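Local coordinates for protein putative uronate isomerase (Thermotoga maritima, PDB 4NAR) that is of unproven function but may act as a lactate racemase, interconverting the D and L forms of lactate, at residues F179-A182 / A183-G187; C253-S256 / S257-H260; A285-G288 / S289-Q293; H330-D333 / Y334-Y338. All coordinates share one frame; numbering follows the deposited sequence.

Interaction 1. Residues F179-A182 / A183-G187. With SO4 (sulfate ion), chain B.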
loop_
_atom_site.group_PDB
_atom_site.type_symbol
_atom_site.label_atom_id
_atom_site.label_comp_id
_atom_site.label_asym_id
_atom_site.label_seq_id
_atom_site.Cartn_x
_atom_site.Cartn_y
_atom_site.Cartn_z
ATOM N N PHE A 179 -11.136 -4.730 5.721
ATOM C CA PHE A 179 -11.127 -4.102 4.402
ATOM C C PHE A 179 -10.430 -4.974 3.355
ATOM O O PHE A 179 -10.862 -5.029 2.202
ATOM C CB PHE A 179 -10.637 -2.637 4.418
ATOM C CG PHE A 179 -9.140 -2.456 4.278
ATOM C CD1 PHE A 179 -8.488 -2.684 3.065
ATOM C CD2 PHE A 179 -8.396 -1.963 5.345
ATOM C CE1 PHE A 179 -7.119 -2.483 2.935
ATOM C CE2 PHE A 179 -7.022 -1.748 5.220
ATOM C CZ PHE A 179 -6.383 -2.010 4.011
ATOM N N HIS A 180 -9.365 -5.659 3.762
ATOM C CA HIS A 180 -8.675 -6.563 2.844
ATOM C C HIS A 180 -9.610 -7.672 2.348
ATOM O O HIS A 180 -9.617 -8.005 1.159
ATOM C CB HIS A 180 -7.418 -7.151 3.488
ATOM C CG HIS A 180 -6.221 -6.258 3.399
ATOM N ND1 HIS A 180 -5.612 -5.944 2.199
ATOM C CD2 HIS A 180 -5.511 -5.616 4.360
ATOM C CE1 HIS A 180 -4.584 -5.143 2.423
ATOM N NE2 HIS A 180 -4.501 -4.930 3.728
ATOM N N TRP A 181 -10.416 -8.223 3.254
ATOM C CA TRP A 181 -11.337 -9.282 2.876
ATOM C C TRP A 181 -12.484 -8.760 2.012
ATOM O O TRP A 181 -12.879 -9.409 1.041
ATOM C CB TRP A 181 -11.884 -9.989 4.119
ATOM C CG TRP A 181 -12.639 -11.245 3.789
ATOM C CD1 TRP A 181 -13.976 -11.478 3.988
ATOM C CD2 TRP A 181 -12.112 -12.431 3.177
ATOM N NE1 TRP A 181 -14.308 -12.738 3.544
ATOM C CE2 TRP A 181 -13.176 -13.351 3.037
ATOM C CE3 TRP A 181 -10.833 -12.821 2.744
ATOM C CZ2 TRP A 181 -13.017 -14.624 2.479
ATOM C CZ3 TRP A 181 -10.668 -14.093 2.181
ATOM C CH2 TRP A 181 -11.755 -14.976 2.058
ATOM N N ALA A 182 -13.031 -7.601 2.386
ATOM C CA ALA A 182 -14.060 -6.931 1.592
ATOM C C ALA A 182 -13.549 -6.735 0.164
ATOM O O ALA A 182 -14.262 -7.016 -0.809
ATOM C CB ALA A 182 -14.424 -5.575 2.216
ATOM N N ALA A 183 -12.304 -6.275 0.052
ATOM C CA ALA A 183 -11.699 -5.991 -1.245
ATOM C C ALA A 183 -11.539 -7.247 -2.084
ATOM O O ALA A 183 -11.838 -7.250 -3.279
ATOM C CB ALA A 183 -10.337 -5.295 -1.062
ATOM N N VAL A 184 -11.047 -8.313 -1.470
ATOM C CA VAL A 184 -10.759 -9.524 -2.230
ATOM C C VAL A 184 -12.036 -10.238 -2.729
ATOM O O VAL A 184 -12.008 -10.940 -3.754
ATOM C CB VAL A 184 -9.811 -10.489 -1.474
ATOM C CG1 VAL A 184 -10.609 -11.392 -0.514
ATOM C CG2 VAL A 184 -8.971 -11.318 -2.484
ATOM N N LEU A 185 -13.150 -10.041 -2.028
ATOM C CA LEU A 185 -14.425 -10.578 -2.492
ATOM C C LEU A 185 -14.821 -9.942 -3.830
ATOM O O LEU A 185 -15.273 -10.637 -4.740
ATOM C CB LEU A 185 -15.514 -10.369 -1.441
ATOM C CG LEU A 185 -15.391 -11.209 -0.162
ATOM C CD1 LEU A 185 -16.573 -10.928 0.760
ATOM C CD2 LEU A 185 -15.299 -12.708 -0.486
HETATM N N MSE A 186 -14.648 -8.626 -3.955
HETATM C CA MSE A 186 -14.780 -7.980 -5.258
HETATM C C MSE A 186 -13.652 -8.454 -6.190
HETATM O O MSE A 186 -13.894 -8.827 -7.344
HETATM C CB MSE A 186 -14.780 -6.448 -5.125
HETATM C CG MSE A 186 -14.768 -5.718 -6.466
HETATM SE SE MSE A 186 -15.037 -3.760 -6.404
HETATM C CE MSE A 186 -16.968 -3.746 -6.038
ATOM N N GLY A 187 -12.420 -8.431 -5.690
ATOM C CA GLY A 187 -11.313 -8.982 -6.442
ATOM C C GLY A 187 -10.566 -7.955 -7.270
ATOM O O GLY A 187 -11.165 -7.035 -7.829
HETATM S S SO4 B . -0.885 -4.151 4.849
HETATM O O1 SO4 B . -2.211 -3.548 4.633
HETATM O O2 SO4 B . -0.028 -3.187 5.559
HETATM O O3 SO4 B . -1.037 -5.388 5.628
HETATM O O4 SO4 B . -0.276 -4.479 3.542
#
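With its CG anti to the backbone N (chi1 -169°), W181 lays its indole alongside the helix, against V184 and L185, while V184 turns CG1 between its own N and carbonyl carbon (chi1 85°) to meet it. CG1 of V184 touches the six-membered part of the indole at CE3, 3.6 Å away. L185 comes over one face of the ring: its CD2 stands 3.9 Å above the plane, nearer the rim than the centre, and CD1 lies 4.0 Å from W181 NE1. The isobutyl group also folds close to the backbone, with L185 CG 3.3 Å from W181 O, the same oxygen that takes the helical bond from L185 N at 3.1 Å. The NE1 of W181 has a partner in D125, and K347 forms a cation-pi contact with the indole, so the ring is held by charge as well as by packing.

On another side of the helix H180 sends its imidazole toward a bound sulfate. F179 CE1 sits 3.6 Å above the centre of one face of that ring, bracing it, and S156 makes a weak hydrogen bond to ND1. Sulfate O1 lies at the ring edge, near its plane, and takes a hydrogen bond from H180 NE2 at 2.8 Å and 163°. T72, W283 and N348 bind the same anion. The sulfate is probably from the crystallisation liquor, yet its set of four side-chain donors is consistent with a pocket suited to a negatively charged group.

Interaction 2. Residues C253-S256 / S257-H260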
loop_
_atom_site.group_PDB
_atom_site.type_symbol
_atom_site.label_atom_id
_atom_site.label_comp_id
_atom_site.label_asym_id
_atom_site.label_seq_id
_atom_site.Cartn_x
_atom_site.Cartn_y
_atom_site.Cartn_z
ATOM N N CYS A 253 -6.517 10.765 -7.715
ATOM C CA CYS A 253 -6.909 9.607 -8.517
ATOM C C CYS A 253 -7.123 9.943 -10.001
ATOM O O CYS A 253 -6.797 9.137 -10.889
ATOM C CB CYS A 253 -8.185 8.988 -7.950
ATOM S SG CYS A 253 -7.960 8.152 -6.365
ATOM N N GLU A 254 -7.680 11.126 -10.260
ATOM C CA GLU A 254 -7.889 11.590 -11.627
ATOM C C GLU A 254 -6.561 11.758 -12.368
ATOM O O GLU A 254 -6.454 11.395 -13.536
ATOM C CB GLU A 254 -8.701 12.888 -11.658
ATOM C CG GLU A 254 -9.069 13.331 -13.068
ATOM C CD GLU A 254 -9.533 12.160 -13.962
ATOM O OE1 GLU A 254 -10.579 11.536 -13.645
ATOM O OE2 GLU A 254 -8.853 11.864 -14.981
ATOM N N LEU A 255 -5.540 12.272 -11.684
ATOM C CA LEU A 255 -4.231 12.421 -12.310
ATOM C C LEU A 255 -3.549 11.064 -12.467
ATOM O O LEU A 255 -3.076 10.721 -13.567
ATOM C CB LEU A 255 -3.330 13.392 -11.537
ATOM C CG LEU A 255 -1.984 13.615 -12.252
ATOM C CD1 LEU A 255 -2.195 14.098 -13.697
ATOM C CD2 LEU A 255 -1.058 14.563 -11.488
ATOM N N SER A 256 -3.515 10.297 -11.371
ATOM C CA SER A 256 -2.968 8.934 -11.382
ATOM C C SER A 256 -3.593 8.039 -12.463
ATOM O O SER A 256 -2.888 7.276 -13.129
ATOM C CB SER A 256 -3.111 8.273 -10.005
ATOM O OG SER A 256 -3.085 6.849 -10.108
ATOM N N SER A 257 -4.904 8.142 -12.656
ATOM C CA SER A 257 -5.562 7.315 -13.666
ATOM C C SER A 257 -5.113 7.642 -15.109
ATOM O O SER A 257 -5.297 6.836 -16.017
ATOM C CB SER A 257 -7.091 7.376 -13.525
ATOM O OG SER A 257 -7.586 8.675 -13.831
ATOM N N GLN A 258 -4.509 8.809 -15.308
ATOM C CA GLN A 258 -4.050 9.217 -16.634
ATOM C C GLN A 258 -2.572 8.907 -16.795
ATOM O O GLN A 258 -2.069 8.804 -17.907
ATOM C CB GLN A 258 -4.233 10.721 -16.828
ATOM C CG GLN A 258 -5.672 11.215 -16.995
ATOM C CD GLN A 258 -5.729 12.741 -17.094
ATOM O OE1 GLN A 258 -5.805 13.445 -16.074
ATOM N NE2 GLN A 258 -5.673 13.261 -18.326
ATOM N N LEU A 259 -1.874 8.778 -15.675
ATOM C CA LEU A 259 -0.424 8.655 -15.687
ATOM C C LEU A 259 0.053 7.225 -15.399
ATOM O O LEU A 259 1.129 6.809 -15.859
ATOM C CB LEU A 259 0.152 9.602 -14.639
ATOM C CG LEU A 259 0.752 10.954 -15.043
ATOM C CD1 LEU A 259 -0.103 11.683 -16.065
ATOM C CD2 LEU A 259 0.951 11.800 -13.804
ATOM N N HIS A 260 -0.732 6.469 -14.634
ATOM C CA HIS A 260 -0.238 5.189 -14.116
ATOM C C HIS A 260 -0.786 3.929 -14.803
ATOM O O HIS A 260 -0.560 2.807 -14.340
ATOM C CB HIS A 260 -0.444 5.121 -12.601
ATOM C CG HIS A 260 0.310 6.168 -11.842
ATOM N ND1 HIS A 260 -0.166 6.734 -10.677
ATOM C CD2 HIS A 260 1.518 6.742 -12.069
ATOM C CE1 HIS A 260 0.713 7.605 -10.217
ATOM N NE2 HIS A 260 1.746 7.628 -11.046
#
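S257 N bonds C253 O at 2.8 Å in a regular alpha-helical turn, but at Q258 and L259 bonds spanning three residues appear, Q258 N to L255 O and L259 N to S256 O at 3.1 Å, while H260 N keeps the four-residue spacing to S256 O at 2.8 Å. The helix ends here, H260 being the first residue to leave helical geometry. Its imidazole returns to the last full turn, with CG anti to the carbonyl carbon (chi1 -62°), and presents ND1 to S256 OG at 3.0 Å. The hydroxyl lies at the ring edge, near its plane, and either group could be the donor. The other ring nitrogen, NE2, bonds the backbone O of Y225, so both nitrogens of this buried ring are engaged and its rotation is fixed. S257 OG folds onto its own helix, meeting E254 O at 3.0 Å from well above the carbonyl plane. A leucine in place of H260 would probably leave S256 OG and the Y225 carbonyl without their shared partner and loosen the helix end from the sheet.

Nearby, L255 and L259 meet through their branches, CG of the former 3.8 Å from CD2 of the latter. C253, S256 and S257 lean on F159 of strand 158-159. The two leucines pack on strands 217-227 and 231-240, and H260 also touches V224, so helix 241-259 runs against the mixed sheet to its last turn.

Interaction 3. Residues A285-G288 / S289-Q293. With SO4 (sulfate ion), chain C.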
loop_
_atom_site.group_PDB
_atom_site.type_symbol
_atom_site.label_atom_id
_atom_site.label_comp_id
_atom_site.label_asym_id
_atom_site.label_seq_id
_atom_site.Cartn_x
_atom_site.Cartn_y
_atom_site.Cartn_z
ATOM N N ALA A 285 6.343 -7.632 -3.074
ATOM C CA ALA A 285 6.735 -7.979 -4.440
ATOM C C ALA A 285 5.555 -8.570 -5.224
ATOM O O ALA A 285 5.571 -8.590 -6.469
ATOM C CB ALA A 285 7.911 -8.913 -4.452
ATOM N N GLY A 286 4.532 -9.019 -4.491
ATOM C CA GLY A 286 3.288 -9.493 -5.089
ATOM C C GLY A 286 2.600 -8.461 -5.985
ATOM O O GLY A 286 1.791 -8.836 -6.848
ATOM N N LYS A 287 2.912 -7.175 -5.786
ATOM C CA LYS A 287 2.479 -6.103 -6.709
ATOM C C LYS A 287 2.754 -6.432 -8.186
ATOM O O LYS A 287 2.018 -5.995 -9.080
ATOM C CB LYS A 287 3.148 -4.773 -6.353
ATOM C CG LYS A 287 2.318 -3.881 -5.435
ATOM C CD LYS A 287 3.212 -3.050 -4.511
ATOM C CE LYS A 287 2.400 -2.029 -3.732
ATOM N NZ LYS A 287 1.253 -2.665 -3.001
ATOM N N GLY A 288 3.812 -7.208 -8.422
ATOM C CA GLY A 288 4.129 -7.697 -9.751
ATOM C C GLY A 288 3.001 -8.501 -10.368
ATOM O O GLY A 288 2.725 -8.366 -11.565
ATOM N N SER A 289 2.345 -9.338 -9.565
ATOM C CA SER A 289 1.172 -10.059 -10.054
ATOM C C SER A 289 -0.079 -9.154 -10.163
ATOM O O SER A 289 -0.754 -9.142 -11.212
ATOM C CB SER A 289 0.887 -11.281 -9.186
ATOM O OG SER A 289 -0.391 -11.834 -9.471
ATOM N N TYR A 290 -0.378 -8.390 -9.104
ATOM C CA TYR A 290 -1.611 -7.584 -9.078
ATOM C C TYR A 290 -1.728 -6.643 -10.278
ATOM O O TYR A 290 -2.825 -6.457 -10.820
ATOM C CB TYR A 290 -1.730 -6.724 -7.815
ATOM C CG TYR A 290 -1.308 -7.383 -6.527
ATOM C CD1 TYR A 290 -1.599 -8.720 -6.263
ATOM C CD2 TYR A 290 -0.614 -6.661 -5.562
ATOM C CE1 TYR A 290 -1.211 -9.309 -5.079
ATOM C CE2 TYR A 290 -0.217 -7.247 -4.367
ATOM C CZ TYR A 290 -0.516 -8.572 -4.131
ATOM O OH TYR A 290 -0.114 -9.155 -2.947
ATOM N N LYS A 291 -0.611 -6.032 -10.679
ATOM C CA LYS A 291 -0.659 -5.016 -11.739
ATOM C C LYS A 291 -0.935 -5.602 -13.119
ATOM O O LYS A 291 -1.167 -4.857 -14.076
ATOM C CB LYS A 291 0.619 -4.172 -11.781
ATOM C CG LYS A 291 0.864 -3.357 -10.516
ATOM C CD LYS A 291 -0.332 -2.485 -10.184
ATOM C CE LYS A 291 0.107 -1.124 -9.652
ATOM N NZ LYS A 291 0.777 -1.137 -8.307
ATOM N N LEU A 292 -0.940 -6.932 -13.210
ATOM C CA LEU A 292 -1.163 -7.601 -14.484
ATOM C C LEU A 292 -2.489 -8.375 -14.541
ATOM O O LEU A 292 -2.685 -9.203 -15.433
ATOM C CB LEU A 292 0.021 -8.527 -14.788
ATOM C CG LEU A 292 1.378 -7.799 -14.931
ATOM C CD1 LEU A 292 2.564 -8.771 -15.026
ATOM C CD2 LEU A 292 1.362 -6.816 -16.127
ATOM N N GLN A 293 -3.404 -8.097 -13.615
ATOM C CA GLN A 293 -4.616 -8.926 -13.484
ATOM C C GLN A 293 -5.926 -8.371 -14.053
ATOM O O GLN A 293 -6.970 -9.019 -13.925
ATOM C CB GLN A 293 -4.839 -9.333 -12.024
ATOM C CG GLN A 293 -3.841 -10.360 -11.513
ATOM C CD GLN A 293 -4.170 -10.830 -10.103
ATOM O OE1 GLN A 293 -5.353 -10.985 -9.732
ATOM N NE2 GLN A 293 -3.121 -11.043 -9.298
HETATM S S SO4 C . 1.180 -0.261 -0.056
HETATM O O1 SO4 C . 0.298 0.922 -0.144
HETATM O O2 SO4 C . 2.066 -0.128 1.115
HETATM O O3 SO4 C . 0.422 -1.516 0.076
HETATM O O4 SO4 C . 1.983 -0.298 -1.283
#
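Y290 lies flat across the carbonyl of G286, whose O stands 3.2 Å above the ring plane, over its centre. The same oxygen accepts Y290 N at 3.2 Å and 164°, in the carbonyl plane, and takes a weak bond from S289 N. Nearby, Y290 CD2 is only 3.3 Å from K287 CA, while the absence of a side chain on G286 lets the phenol pass close over this turn. H352, N355 and V356 of helix 347-357 also touch Y290. With an alanine here, the cover over G286 O and the contact with helix 347-357 would probably be lost, leaving a gap beside the turn.

Away from this tight part the contact is looser. K287 is partly exposed, and its chain runs off past the ring, CG 4.0 Å from Y290 CD2, to the ammonium group. That group makes a salt bridge with E155 and two weak hydrogen bonds to a sulfate, K287 NZ lying 3.0 Å from its O4 and 3.4 Å from its O3. R41, H154 and K164 hold the same sulfate. So many basic groups around one ion are consistent with a site for an anion, and E155 would partly offset their charge.

Interaction 4. Residues H330-D333 / Y334-Y338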
loop_
_atom_site.group_PDB
_atom_site.type_symbol
_atom_site.label_atom_id
_atom_site.label_comp_id
_atom_site.label_asym_id
_atom_site.label_seq_id
_atom_site.Cartn_x
_atom_site.Cartn_y
_atom_site.Cartn_z
ATOM N N HIS A 330 -3.398 -19.867 -3.466
ATOM C CA HIS A 330 -4.528 -20.540 -4.093
ATOM C C HIS A 330 -5.597 -19.551 -4.544
ATOM O O HIS A 330 -5.553 -18.372 -4.176
ATOM C CB HIS A 330 -5.170 -21.502 -3.094
ATOM C CG HIS A 330 -4.238 -22.552 -2.567
ATOM N ND1 HIS A 330 -4.118 -23.793 -3.148
ATOM C CD2 HIS A 330 -3.395 -22.545 -1.500
ATOM C CE1 HIS A 330 -3.240 -24.516 -2.464
ATOM N NE2 HIS A 330 -2.785 -23.779 -1.466
ATOM N N CYS A 331 -6.562 -20.049 -5.324
ATOM C CA CYS A 331 -7.645 -19.229 -5.857
ATOM C C CYS A 331 -8.680 -18.953 -4.770
ATOM O O CYS A 331 -8.658 -19.572 -3.690
ATOM C CB CYS A 331 -8.315 -19.921 -7.060
ATOM S SG CYS A 331 -9.280 -21.435 -6.642
ATOM N N LYS A 332 -9.596 -18.034 -5.076
ATOM C CA LYS A 332 -10.573 -17.571 -4.103
ATOM C C LYS A 332 -11.444 -18.689 -3.555
ATOM O O LYS A 332 -11.699 -18.738 -2.346
ATOM C CB LYS A 332 -11.459 -16.477 -4.695
ATOM C CG LYS A 332 -12.145 -15.627 -3.632
ATOM C CD LYS A 332 -13.445 -15.041 -4.143
ATOM C CE LYS A 332 -13.231 -14.257 -5.414
ATOM N NZ LYS A 332 -14.319 -13.249 -5.631
ATOM N N ASP A 333 -11.902 -19.580 -4.430
ATOM C CA ASP A 333 -12.811 -20.645 -4.004
ATOM C C ASP A 333 -12.136 -21.695 -3.124
ATOM O O ASP A 333 -12.768 -22.244 -2.221
ATOM C CB ASP A 333 -13.548 -21.281 -5.191
ATOM C CG ASP A 333 -14.680 -20.400 -5.711
ATOM O OD1 ASP A 333 -15.093 -19.445 -5.003
ATOM O OD2 ASP A 333 -15.161 -20.666 -6.835
ATOM N N TYR A 334 -10.855 -21.955 -3.363
ATOM C CA TYR A 334 -10.095 -22.819 -2.467
ATOM C C TYR A 334 -9.962 -22.180 -1.082
ATOM O O TYR A 334 -10.060 -22.863 -0.056
ATOM C CB TYR A 334 -8.705 -23.109 -3.034
ATOM C CG TYR A 334 -7.846 -23.934 -2.105
ATOM C CD1 TYR A 334 -7.724 -25.308 -2.272
ATOM C CD2 TYR A 334 -7.168 -23.342 -1.045
ATOM C CE1 TYR A 334 -6.939 -26.071 -1.402
ATOM C CE2 TYR A 334 -6.393 -24.085 -0.174
ATOM C CZ TYR A 334 -6.271 -25.448 -0.357
ATOM O OH TYR A 334 -5.482 -26.174 0.513
ATOM N N VAL A 335 -9.726 -20.871 -1.055
ATOM C CA VAL A 335 -9.449 -20.179 0.202
ATOM C C VAL A 335 -10.708 -20.061 1.081
ATOM O O VAL A 335 -10.655 -20.278 2.299
ATOM C CB VAL A 335 -8.765 -18.811 -0.056
ATOM C CG1 VAL A 335 -8.513 -18.047 1.246
ATOM C CG2 VAL A 335 -7.460 -19.032 -0.815
ATOM N N LYS A 336 -11.837 -19.747 0.453
ATOM C CA LYS A 336 -13.123 -19.737 1.150
ATOM C C LYS A 336 -13.400 -21.086 1.794
ATOM O O LYS A 336 -13.899 -21.156 2.916
ATOM C CB LYS A 336 -14.256 -19.402 0.185
ATOM C CG LYS A 336 -14.404 -17.922 -0.089
ATOM C CD LYS A 336 -15.018 -17.718 -1.460
ATOM C CE LYS A 336 -15.896 -16.489 -1.495
ATOM N NZ LYS A 336 -17.316 -16.871 -1.755
ATOM N N TRP A 337 -13.071 -22.153 1.069
ATOM C CA TRP A 337 -13.218 -23.505 1.581
ATOM C C TRP A 337 -12.278 -23.736 2.769
ATOM O O TRP A 337 -12.653 -24.338 3.782
ATOM C CB TRP A 337 -12.926 -24.517 0.475
ATOM C CG TRP A 337 -12.733 -25.916 0.989
ATOM C CD1 TRP A 337 -13.715 -26.831 1.270
ATOM C CD2 TRP A 337 -11.485 -26.565 1.284
ATOM N NE1 TRP A 337 -13.151 -28.006 1.724
ATOM C CE2 TRP A 337 -11.780 -27.870 1.739
ATOM C CE3 TRP A 337 -10.140 -26.173 1.203
ATOM C CZ2 TRP A 337 -10.792 -28.784 2.110
ATOM C CZ3 TRP A 337 -9.154 -27.077 1.582
ATOM C CH2 TRP A 337 -9.485 -28.368 2.029
ATOM N N TYR A 338 -11.050 -23.254 2.638
ATOM C CA TYR A 338 -10.046 -23.426 3.686
ATOM C C TYR A 338 -10.497 -22.701 4.968
ATOM O O TYR A 338 -10.198 -23.138 6.082
ATOM C CB TYR A 338 -8.699 -22.890 3.191
ATOM C CG TYR A 338 -7.539 -23.101 4.130
ATOM C CD1 TYR A 338 -7.181 -22.127 5.057
ATOM C CD2 TYR A 338 -6.772 -24.258 4.073
ATOM C CE1 TYR A 338 -6.097 -22.304 5.914
ATOM C CE2 TYR A 338 -5.687 -24.446 4.931
ATOM C CZ TYR A 338 -5.358 -23.458 5.846
ATOM O OH TYR A 338 -4.304 -23.628 6.705
#
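K336 N bonds K332 O at 3.0 Å, nearly straight at 170°, and V335 N bonds C331 O in the carbonyl plane at 3.1 Å. These set the first turn of helix 332-341. C331 is its N-cap: SG, lodged between its own N and carbonyl carbon, takes a weak bond from Y334 N at 3.7 Å.

Just before the cap, H330 turns its imidazole onto Y334 in an offset stack, centroids 3.9 Å apart and planes at 12°. Y334, with CG anti to its N (chi1 177°), receives H330 on one face and W337 CE3 on the opposite face, 4.1 Å above the plane. F362 meets it edge-to-face. E369 bridges the ring and the cap, bonding H330 ND1 through one carboxylate oxygen and C331 N through the other.

K332 and K336 run side by side, CD of the first 3.9 Å from CE of the second, but K332 NZ and K336 NZ stay 6.1 Å apart, and K332 NZ is taken up by L185 O. D333 lies alongside K336 without charged contact. The carboxylate of E369 probably favours a protonated imidazole on H330, which would strengthen the stack on the electron-rich face of Y334.

Overall arrangement
The four contacts follow one another along the chain on separate helices. Interaction 1 (helix 173-186) and interaction 4 (helix 332-341) touch, centres about 13 Å apart, where K332 reaches L185 O. Interaction 3 lies about 16 Å from interaction 1 between centres, and helix 347-357 packs against all three. Interaction 2 stands apart, about 33 Å from interaction 4 between centres, on the seven-stranded mixed sheet, whereas interaction 3 touches strand 302-308 of the five-stranded parallel sheet. The sulfates of interactions 1 and 3 lie close together, with ligands drawn from early and late parts of the chain, consistent with an anion-binding site where these meet.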